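Conserved hypothetical protein (Streptococcus pneumoniae, PDB 2GK4) is of unknown function but, as a member of the DNA/pantothenate metabolism flavoprotein family with a Rossmann-like fold, probably takes part in coenzyme A synthesis. Local coordinates at residues 46-51 / 55-60; 173-178 / 187-192; 201-206 / 210-215. One frame throughout, in Å; residues are numbered along the deposited sequence. Where two conformers were deposited one is given.

Overall arrangement
All three contacts are attached to one mixed eight-stranded sheet and follow one another along the chain. Contact 1 lies toward one end of it, where strand 45-50 runs into the loop before edge strand 63-67. Its centre is about 25 Å from that of contact 2 and about 24 Å from that of contact 3, with nearest atoms about 14 Å apart in each case. Contacts 2 and 3, centred about 10 Å apart, occupy the other end: strand 186-191 pairs with strand 202-205, and Ile187 O lies 2.8 Å from Val205 N. The parallel Rossmann-like part thus passes into an antiparallel hairpin that finishes the sheet at strand 210-213.

Contact 1: 46-51 / 55-60; sequences VCLITT and LKPEPH
Leu48 and Pro57 meet inside a connection without a helix in the Rossmann-like sheet, where the chain leaves strand 45-50 and loops round to its parallel neighbour, strand 63-67. This is the tightly packed part. With CG swung anti to the backbone N (chi1 176°), Leu48 sends its CD2 methyl out to Pro57, 3.7 Å from CD and only slightly farther from CG. Thr36 of helix 30-41 packs against the same proline, and Val8 and Leu63 flank the leucine within the sheet. Two residues on, the CG2 methyl of Thr50 lies 3.8 Å from Lys56 CE, the lysine chain running slantwise past it, while Thr50 OG1 is hydrogen-bonded to Ser10 OG.

Elsewhere the fit is looser. The two backbones stay well apart, with Thr50 CA 8.2 Å from Lys56 CA, and side chains do the bridging. Leu55 turns away from the strand and is exposed, as are Glu58 and Pro59 farther along the loop. Lys56 is itself partly exposed, yet its chain, bent at chi2 and chi4, brings its ammonium back to Thr51. There NZ also bonds Ala54 O, so one ammonium joins two carbonyl oxygens of the turn. Lys56 NZ reaches Thr51 O at 2.8 Å, in the carbonyl plane and at a C=O...N angle of 155°.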
loop_
_atom_site.group_PDB
_atom_site.type_symbol
_atom_site.label_atom_id
_atom_site.label_comp_id
_atom_site.label_asym_id
_atom_site.label_seq_id
_atom_site.Cartn_x
_atom_site.Cartn_y
_atom_site.Cartn_z
ATOM N N VAL A 46 27.440 -3.524 -1.203
ATOM C CA VAL A 46 26.164 -3.615 -0.471
ATOM C C VAL A 46 25.119 -4.283 -1.343
ATOM O O VAL A 46 24.980 -3.948 -2.515
ATOM C CB VAL A 46 25.613 -2.219 -0.070
ATOM C CG1 VAL A 46 24.235 -2.360 0.661
ATOM C CG2 VAL A 46 26.623 -1.456 0.795
ATOM N N CYS A 47 24.357 -5.201 -0.758
ATOM C CA CYS A 47 23.182 -5.726 -1.416
ATOM C C CYS A 47 21.982 -5.224 -0.621
ATOM O O CYS A 47 21.889 -5.464 0.606
ATOM C CB CYS A 47 23.223 -7.254 -1.444
ATOM S SG CYS A 47 21.617 -7.971 -1.967
ATOM N N LEU A 48 21.119 -4.456 -1.279
ATOM C CA LEU A 48 19.960 -3.876 -0.594
ATOM C C LEU A 48 18.691 -4.618 -0.962
ATOM O O LEU A 48 18.312 -4.652 -2.141
ATOM C CB LEU A 48 19.790 -2.396 -0.998
ATOM C CG LEU A 48 18.550 -1.691 -0.429
ATOM C CD1 LEU A 48 18.602 -1.590 1.109
ATOM C CD2 LEU A 48 18.348 -0.292 -1.060
ATOM N N ILE A 49 18.050 -5.214 0.039
ATOM C CA ILE A 49 16.731 -5.792 -0.123
ATOM C C ILE A 49 15.744 -4.710 0.284
ATOM O O ILE A 49 15.807 -4.175 1.408
ATOM C CB ILE A 49 16.560 -7.038 0.770
ATOM C CG1 ILE A 49 17.672 -8.052 0.470
ATOM C CG2 ILE A 49 15.141 -7.643 0.623
ATOM C CD1 ILE A 49 17.786 -8.451 -1.002
ATOM N N THR A 50 14.859 -4.362 -0.636
ATOM C CA THR A 50 13.962 -3.252 -0.395
ATOM C C THR A 50 12.595 -3.473 -1.082
ATOM O O THR A 50 12.291 -4.577 -1.551
ATOM C CB THR A 50 14.709 -1.923 -0.759
ATOM O OG1 THR A 50 13.963 -0.778 -0.325
ATOM C CG2 THR A 50 15.008 -1.876 -2.296
ATOM N N THR A 51 11.766 -2.439 -1.101
ATOM C CA THR A 51 10.347 -2.603 -1.440
ATOM C C THR A 51 9.948 -1.471 -2.375
ATOM O O THR A 51 10.734 -0.516 -2.598
ATOM C CB THR A 51 9.450 -2.706 -0.156
ATOM O OG1 THR A 51 9.502 -1.473 0.603
ATOM C CG2 THR A 51 9.923 -3.822 0.724
ATOM N N LEU A 55 12.336 4.641 -0.458
ATOM C CA LEU A 55 13.290 5.586 -1.040
ATOM C C LEU A 55 14.518 4.807 -1.447
ATOM O O LEU A 55 15.045 4.054 -0.669
ATOM C CB LEU A 55 13.671 6.661 -0.008
ATOM C CG LEU A 55 12.496 7.562 0.399
ATOM C CD1 LEU A 55 12.885 8.478 1.592
ATOM C CD2 LEU A 55 12.002 8.367 -0.798
ATOM N N LYS A 56 14.969 4.980 -2.676
ATOM C CA LYS A 56 16.125 4.203 -3.127
ATOM C C LYS A 56 17.385 5.058 -3.195
ATOM O O LYS A 56 17.341 6.199 -3.652
ATOM C CB LYS A 56 15.882 3.590 -4.527
ATOM C CG LYS A 56 14.539 2.877 -4.746
ATOM C CD LYS A 56 14.484 1.518 -4.038
ATOM C CE LYS A 56 13.224 0.747 -4.437
ATOM N NZ LYS A 56 11.937 1.434 -4.136
ATOM N N PRO A 57 18.530 4.475 -2.806
ATOM C CA PRO A 57 19.776 5.153 -3.112
ATOM C C PRO A 57 19.980 5.234 -4.630
ATOM O O PRO A 57 19.397 4.442 -5.398
ATOM C CB PRO A 57 20.858 4.250 -2.495
ATOM C CG PRO A 57 20.174 3.141 -1.815
ATOM C CD PRO A 57 18.731 3.182 -2.113
ATOM N N GLU A 58 20.807 6.165 -5.053
ATOM C CA GLU A 58 21.175 6.235 -6.465
ATOM C C GLU A 58 21.963 4.988 -6.844
ATOM O O GLU A 58 22.683 4.418 -6.005
ATOM C CB GLU A 58 22.025 7.479 -6.746
ATOM C CG GLU A 58 21.231 8.786 -6.657
ATOM C CD GLU A 58 20.135 8.847 -7.689
ATOM O OE1 GLU A 58 20.470 8.872 -8.892
ATOM O OE2 GLU A 58 18.940 8.862 -7.307
ATOM N N PRO A 59 21.867 4.592 -8.120
ATOM C CA PRO A 59 22.694 3.511 -8.662
ATOM C C PRO A 59 24.163 3.689 -8.333
ATOM O O PRO A 59 24.678 4.810 -8.292
ATOM C CB PRO A 59 22.467 3.642 -10.175
ATOM C CG PRO A 59 21.050 4.152 -10.255
ATOM C CD PRO A 59 20.987 5.174 -9.162
ATOM N N HIS A 60 24.827 2.564 -8.080
ATOM C CA HIS A 60 26.227 2.553 -7.689
ATOM C C HIS A 60 26.832 1.237 -8.126
ATOM O O HIS A 60 26.176 0.203 -8.010
ATOM C CB HIS A 60 26.360 2.689 -6.164
ATOM C CG HIS A 60 27.735 3.026 -5.695
ATOM N ND1 HIS A 60 28.742 2.087 -5.604
ATOM C CD2 HIS A 60 28.267 4.193 -5.260
ATOM C CE1 HIS A 60 29.836 2.666 -5.148
ATOM N NE2 HIS A 60 29.574 3.945 -4.941
#

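Contact 2: 173-178 / 187-192; sequences DIARKS and IIANDL
Ala175 and Ile187 stand where helix 173-178 and strand 187-191 come together, CA to CA 6.0 Å, the two axes running nearly antiparallel at 153°. This is the return half of a beta-alpha-beta crossover: the chain leaves strand 156-163, runs through helix 168-182 and comes back as strand 186-191, with the helix laid against one face of the sheet. The axes approach to 8.7 Å, with small Ala175, Ser178 and Ala189 set round the larger Ile187.

Ala175 is the centre of it. Its CB meets both inward-facing residues of the strand, 3.7 Å from Ile187 CG2 and 3.9 Å from Ala189 CB. Ile187 lays both of its branches against this turn of the helix. The CG2 branch, anti to the backbone N, goes to the alanine methyl. The other, with CG1 beside the backbone N (chi1 -65°), runs along the helix so that CG1 lies against Ala175 O, and CD1 carries on to the next turn, 3.7 Å from Ser178 OG. That is packing of a methyl on a hydroxyl oxygen; Ser178 OG has its hydrogen bond elsewhere. No hydrogen bond links helix to strand here, and apolar packing dominates the contact.

Leu171 and Leu179 of the same helix add to the packing on Ala189 and Ile187, and Val205 of the adjoining strand packs on Ala175. At the end of the strand, Asp191 takes the backbone N of Asp165 and of Val166, tying down the loop that leads into the helix. Away from the sheet, the helix carries an ion pair one turn apart, Lys177 NZ to Asp173 OD1 at 3.5 Å.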
loop_
_atom_site.group_PDB
_atom_site.type_symbol
_atom_site.label_atom_id
_atom_site.label_comp_id
_atom_site.label_asym_id
_atom_site.label_seq_id
_atom_site.Cartn_x
_atom_site.Cartn_y
_atom_site.Cartn_z
ATOM N N ASP A 173 15.266 -2.036 27.560
ATOM C CA ASP A 173 14.734 -3.319 28.044
ATOM C C ASP A 173 14.233 -4.164 26.871
ATOM O O ASP A 173 14.671 -5.314 26.684
ATOM C CB ASP A 173 13.631 -3.032 29.090
ATOM C CG ASP A 173 12.758 -4.261 29.477
ATOM O OD1 ASP A 173 12.872 -5.364 28.921
ATOM O OD2 ASP A 173 11.880 -4.085 30.359
ATOM N N ILE A 174 13.347 -3.583 26.072
ATOM C CA ILE A 174 12.802 -4.272 24.887
ATOM C C ILE A 174 13.876 -4.621 23.832
ATOM O O ILE A 174 13.879 -5.738 23.271
ATOM C CB ILE A 174 11.666 -3.447 24.253
ATOM C CG1 ILE A 174 10.539 -3.201 25.278
ATOM C CG2 ILE A 174 11.133 -4.108 22.926
ATOM C CD1 ILE A 174 9.843 -4.476 25.822
ATOM N N ALA A 175 14.768 -3.675 23.547
ATOM C CA ALA A 175 15.881 -3.933 22.627
ATOM C C ALA A 175 16.764 -5.084 23.097
ATOM O O ALA A 175 17.156 -5.936 22.286
ATOM C CB ALA A 175 16.714 -2.664 22.399
ATOM N N ARG A 176 17.072 -5.142 24.397
ATOM C CA ARG A 176 17.898 -6.235 24.910
ATOM C C ARG A 176 17.247 -7.607 24.825
ATOM O O ARG A 176 17.922 -8.594 24.552
ATOM C CB ARG A 176 18.369 -5.946 26.327
ATOM C CG ARG A 176 19.538 -4.991 26.273
ATOM C CD ARG A 176 20.187 -4.759 27.577
ATOM N NE ARG A 176 21.374 -3.956 27.327
ATOM C CZ ARG A 176 21.874 -3.050 28.149
ATOM N NH1 ARG A 176 22.973 -2.395 27.776
ATOM N NH2 ARG A 176 21.316 -2.815 29.339
ATOM N N LYS A 177 15.941 -7.651 25.039
ATOM C CA LYS A 177 15.181 -8.878 24.873
ATOM C C LYS A 177 15.305 -9.368 23.424
ATOM O O LYS A 177 15.503 -10.558 23.180
ATOM C CB LYS A 177 13.725 -8.644 25.267
ATOM C CG LYS A 177 13.496 -8.531 26.804
ATOM C CD LYS A 177 12.006 -8.375 27.088
ATOM C CE LYS A 177 11.723 -8.068 28.570
ATOM N NZ LYS A 177 12.599 -8.820 29.493
ATOM N N SER A 178 15.220 -8.427 22.483
ATOM C CA SER A 178 15.381 -8.688 21.051
ATOM C C SER A 178 16.800 -9.137 20.692
ATOM O O SER A 178 16.993 -10.060 19.887
ATOM C CB SER A 178 14.995 -7.437 20.258
ATOM O OG SER A 178 15.259 -7.623 18.878
ATOM N N ILE A 187 21.231 -3.829 18.527
ATOM C CA ILE A 187 19.887 -3.362 18.172
ATOM C C ILE A 187 19.844 -1.843 18.306
ATOM O O ILE A 187 20.138 -1.283 19.378
ATOM C CB ILE A 187 18.767 -3.988 19.082
ATOM C CG1 ILE A 187 18.627 -5.511 18.903
ATOM C CG2 ILE A 187 17.435 -3.359 18.801
ATOM C CD1 ILE A 187 18.230 -5.971 17.506
ATOM N N ILE A 188 19.457 -1.171 17.227
ATOM C CA ILE A 188 19.309 0.277 17.229
ATOM C C ILE A 188 17.847 0.587 17.567
ATOM O O ILE A 188 16.920 0.358 16.752
ATOM C CB ILE A 188 19.780 0.875 15.903
ATOM C CG1 ILE A 188 21.275 0.548 15.687
ATOM C CG2 ILE A 188 19.516 2.409 15.830
ATOM C CD1 ILE A 188 21.771 0.865 14.314
ATOM N N ALA A 189 17.640 1.060 18.787
ATOM C CA ALA A 189 16.296 1.280 19.309
ATOM C C ALA A 189 15.915 2.755 19.156
ATOM O O ALA A 189 16.759 3.630 19.313
ATOM C CB ALA A 189 16.213 0.855 20.775
ATOM N N ASN A 190 14.664 3.010 18.821
ATOM C CA ASN A 190 14.194 4.379 18.657
ATOM C C ASN A 190 12.708 4.507 18.927
ATOM O O ASN A 190 11.976 3.510 18.887
ATOM C CB ASN A 190 14.627 4.962 17.305
ATOM C CG ASN A 190 14.092 4.176 16.065
ATOM O OD1 ASN A 190 13.897 4.788 15.020
ATOM N ND2 ASN A 190 13.929 2.863 16.153
ATOM N N ASP A 191 12.291 5.741 19.214
ATOM C CA ASP A 191 10.930 6.060 19.617
ATOM C C ASP A 191 10.414 6.966 18.506
ATOM O O ASP A 191 11.058 7.955 18.114
ATOM C CB ASP A 191 10.956 6.789 20.975
ATOM C CG ASP A 191 9.576 7.063 21.551
ATOM O OD1 ASP A 191 8.592 7.250 20.778
ATOM O OD2 ASP A 191 9.488 7.126 22.804
ATOM N N LEU A 192 9.270 6.575 17.948
ATOM C CA LEU A 192 8.640 7.326 16.890
ATOM C C LEU A 192 8.483 8.812 17.243
ATOM O O LEU A 192 8.570 9.682 16.362
ATOM C CB LEU A 192 7.258 6.742 16.583
ATOM C CG LEU A 192 6.574 7.334 15.335
ATOM C CD1 LEU A 192 7.363 7.011 14.059
ATOM C CD2 LEU A 192 5.181 6.744 15.261
#

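Contact 3: 201-206 / 210-215; sequences RAIFVE and LQTVQT
Arg201 and Gln214 close the open end of a beta hairpin, strands 202-205 and 210-213. The arginine chain bends at chi2 (89°) and carries its guanidinium across to the second strand, where NH1 gives a hydrogen bond of 2.7 Å to Gln214 OE1. The acceptor lies close to the guanidinium plane, and the donor sits nearly on the line of the amide C=O bond; the two flat groups are turned 40° against each other. Thr212 comes from a different direction, over one face of the guanidinium, with its CB 3.6 Å above the plane and toward the rim and CG2 against NH2. Arg201 NE is salt-bridged to Glu168.

Farther along, Ile203, Val205, Leu210 and Thr212 share a face and point the same way, side by side. Leu210 CD2 meets both Val205 CG2 (4.0 Å) and Ile203 CG2 (4.1 Å), while Thr212 CG2 lies beside Ile203 CG1. On the reverse face Phe204 slants past Val213, its CE1 3.9 Å from Val213 CG2, and the same methyl touches Ala202 CB.

Between these faces, Ala202-Val213 and Phe204-Gln211 are the hydrogen-bonded pairs, each joined by two backbone bonds; Phe204 N to Gln211 O, at 2.7 Å, is the shortest of the four. Strand 202-205 lies between 210-213 and 186-191. Helix 168-182 packs on the Ile203 and Val205 face, helix 216-228 on the Phe204 and Val213 face, and Thr215, hydrogen-bonded to Glu218 N, caps the start of the latter helix.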
loop_
_atom_site.group_PDB
_atom_site.type_symbol
_atom_site.label_atom_id
_atom_site.label_comp_id
_atom_site.label_asym_id
_atom_site.label_seq_id
_atom_site.Cartn_x
_atom_site.Cartn_y
_atom_site.Cartn_z
ATOM N N ARG A 201 16.583 10.649 17.394
ATOM C CA ARG A 201 17.243 10.071 18.590
ATOM C C ARG A 201 17.244 8.558 18.449
ATOM O O ARG A 201 16.206 7.963 18.146
ATOM C CB ARG A 201 16.441 10.465 19.844
ATOM C CG ARG A 201 16.874 9.792 21.135
ATOM C CD ARG A 201 17.940 10.614 21.794
ATOM N NE ARG A 201 18.229 10.081 23.122
ATOM C CZ ARG A 201 19.321 10.399 23.813
ATOM N NH1 ARG A 201 20.202 11.241 23.279
ATOM N NH2 ARG A 201 19.539 9.836 25.012
ATOM N N ALA A 202 18.384 7.926 18.723
ATOM C CA ALA A 202 18.478 6.469 18.739
ATOM C C ALA A 202 19.505 5.997 19.745
ATOM O O ALA A 202 20.442 6.727 20.111
ATOM C CB ALA A 202 18.830 5.924 17.344
ATOM N N ILE A 203 19.299 4.779 20.208
ATOM C CA ILE A 203 20.188 4.177 21.193
ATOM C C ILE A 203 20.710 2.900 20.591
ATOM O O ILE A 203 19.933 2.000 20.249
ATOM C CB ILE A 203 19.450 3.892 22.509
ATOM C CG1 ILE A 203 18.633 5.136 22.957
ATOM C CG2 ILE A 203 20.415 3.345 23.591
ATOM C CD1 ILE A 203 17.622 4.852 24.035
ATOM N N PHE A 204 22.037 2.810 20.490
ATOM C CA PHE A 204 22.709 1.604 20.007
ATOM C C PHE A 204 22.827 0.681 21.215
ATOM O O PHE A 204 23.610 0.949 22.138
ATOM C CB PHE A 204 24.095 1.972 19.430
ATOM C CG PHE A 204 24.051 2.496 18.022
ATOM C CD1 PHE A 204 23.172 3.529 17.652
ATOM C CD2 PHE A 204 24.930 1.979 17.062
ATOM C CE1 PHE A 204 23.151 4.016 16.335
ATOM C CE2 PHE A 204 24.936 2.464 15.753
ATOM C CZ PHE A 204 24.059 3.486 15.385
ATOM N N VAL A 205 21.963 -0.328 21.239
ATOM C CA VAL A 205 21.866 -1.259 22.328
ATOM C C VAL A 205 22.691 -2.529 22.055
ATOM O O VAL A 205 22.434 -3.338 21.104
ATOM C CB VAL A 205 20.369 -1.611 22.653
ATOM C CG1 VAL A 205 20.277 -2.533 23.864
ATOM C CG2 VAL A 205 19.570 -0.338 22.946
ATOM N N GLU A 206 23.671 -2.723 22.922
ATOM C CA GLU A 206 24.385 -3.977 22.974
ATOM C C GLU A 206 24.137 -4.677 24.309
ATOM O O GLU A 206 23.477 -4.157 25.195
ATOM C CB GLU A 206 25.874 -3.728 22.736
ATOM C CG GLU A 206 26.173 -3.161 21.357
ATOM C CD GLU A 206 27.590 -2.637 21.239
ATOM O OE1 GLU A 206 28.037 -1.877 22.111
ATOM O OE2 GLU A 206 28.276 -2.956 20.259
ATOM N N LEU A 210 25.713 0.801 25.940
ATOM C CA LEU A 210 24.822 1.655 25.187
ATOM C C LEU A 210 25.599 2.799 24.570
ATOM O O LEU A 210 26.618 3.261 25.120
ATOM C CB LEU A 210 23.780 2.285 26.133
ATOM C CG LEU A 210 22.854 1.378 26.950
ATOM C CD1 LEU A 210 21.962 2.260 27.820
ATOM C CD2 LEU A 210 22.024 0.454 26.066
ATOM N N GLN A 211 25.125 3.281 23.431
ATOM C CA GLN A 211 25.609 4.544 22.906
ATOM C C GLN A 211 24.375 5.233 22.361
ATOM O O GLN A 211 23.419 4.572 21.989
ATOM C CB GLN A 211 26.667 4.339 21.819
ATOM C CG GLN A 211 27.355 5.643 21.344
ATOM C CD GLN A 211 28.657 5.404 20.581
ATOM O OE1 GLN A 211 29.169 4.293 20.539
ATOM N NE2 GLN A 211 29.194 6.455 19.977
ATOM N N THR A 212 24.386 6.558 22.358
ATOM C CA THR A 212 23.260 7.325 21.824
ATOM C C THR A 212 23.682 8.254 20.726
ATOM O O THR A 212 24.826 8.721 20.695
ATOM C CB THR A 212 22.534 8.154 22.907
ATOM O OG1 THR A 212 23.468 9.086 23.486
ATOM C CG2 THR A 212 22.014 7.259 24.022
ATOM N N VAL A 213 22.745 8.531 19.822
ATOM C CA VAL A 213 22.968 9.456 18.723
ATOM C C VAL A 213 21.715 10.320 18.503
ATOM O O VAL A 213 20.623 9.989 18.967
ATOM C CB VAL A 213 23.338 8.733 17.382
ATOM C CG1 VAL A 213 24.712 8.060 17.460
ATOM C CG2 VAL A 213 22.236 7.753 16.994
ATOM N N GLN A 214 21.881 11.412 17.766
ATOM C CA GLN A 214 20.845 12.426 17.672
ATOM C C GLN A 214 20.201 12.618 16.316
ATOM O O GLN A 214 19.146 13.265 16.238
ATOM C CB GLN A 214 21.408 13.780 18.127
ATOM C CG GLN A 214 21.468 13.906 19.597
ATOM C CD GLN A 214 20.111 13.694 20.244
ATOM O OE1 GLN A 214 19.996 12.905 21.165
ATOM N NE2 GLN A 214 19.070 14.361 19.730
ATOM N N THR A 215 20.870 12.127 15.267
ATOM C CA THR A 215 20.431 12.309 13.874
ATOM C C THR A 215 20.643 11.053 13.050
ATOM O O THR A 215 21.430 10.157 13.411
ATOM C CB THR A 215 21.177 13.484 13.141
ATOM O OG1 THR A 215 22.570 13.161 12.995
ATOM C CG2 THR A 215 21.055 14.787 13.906
#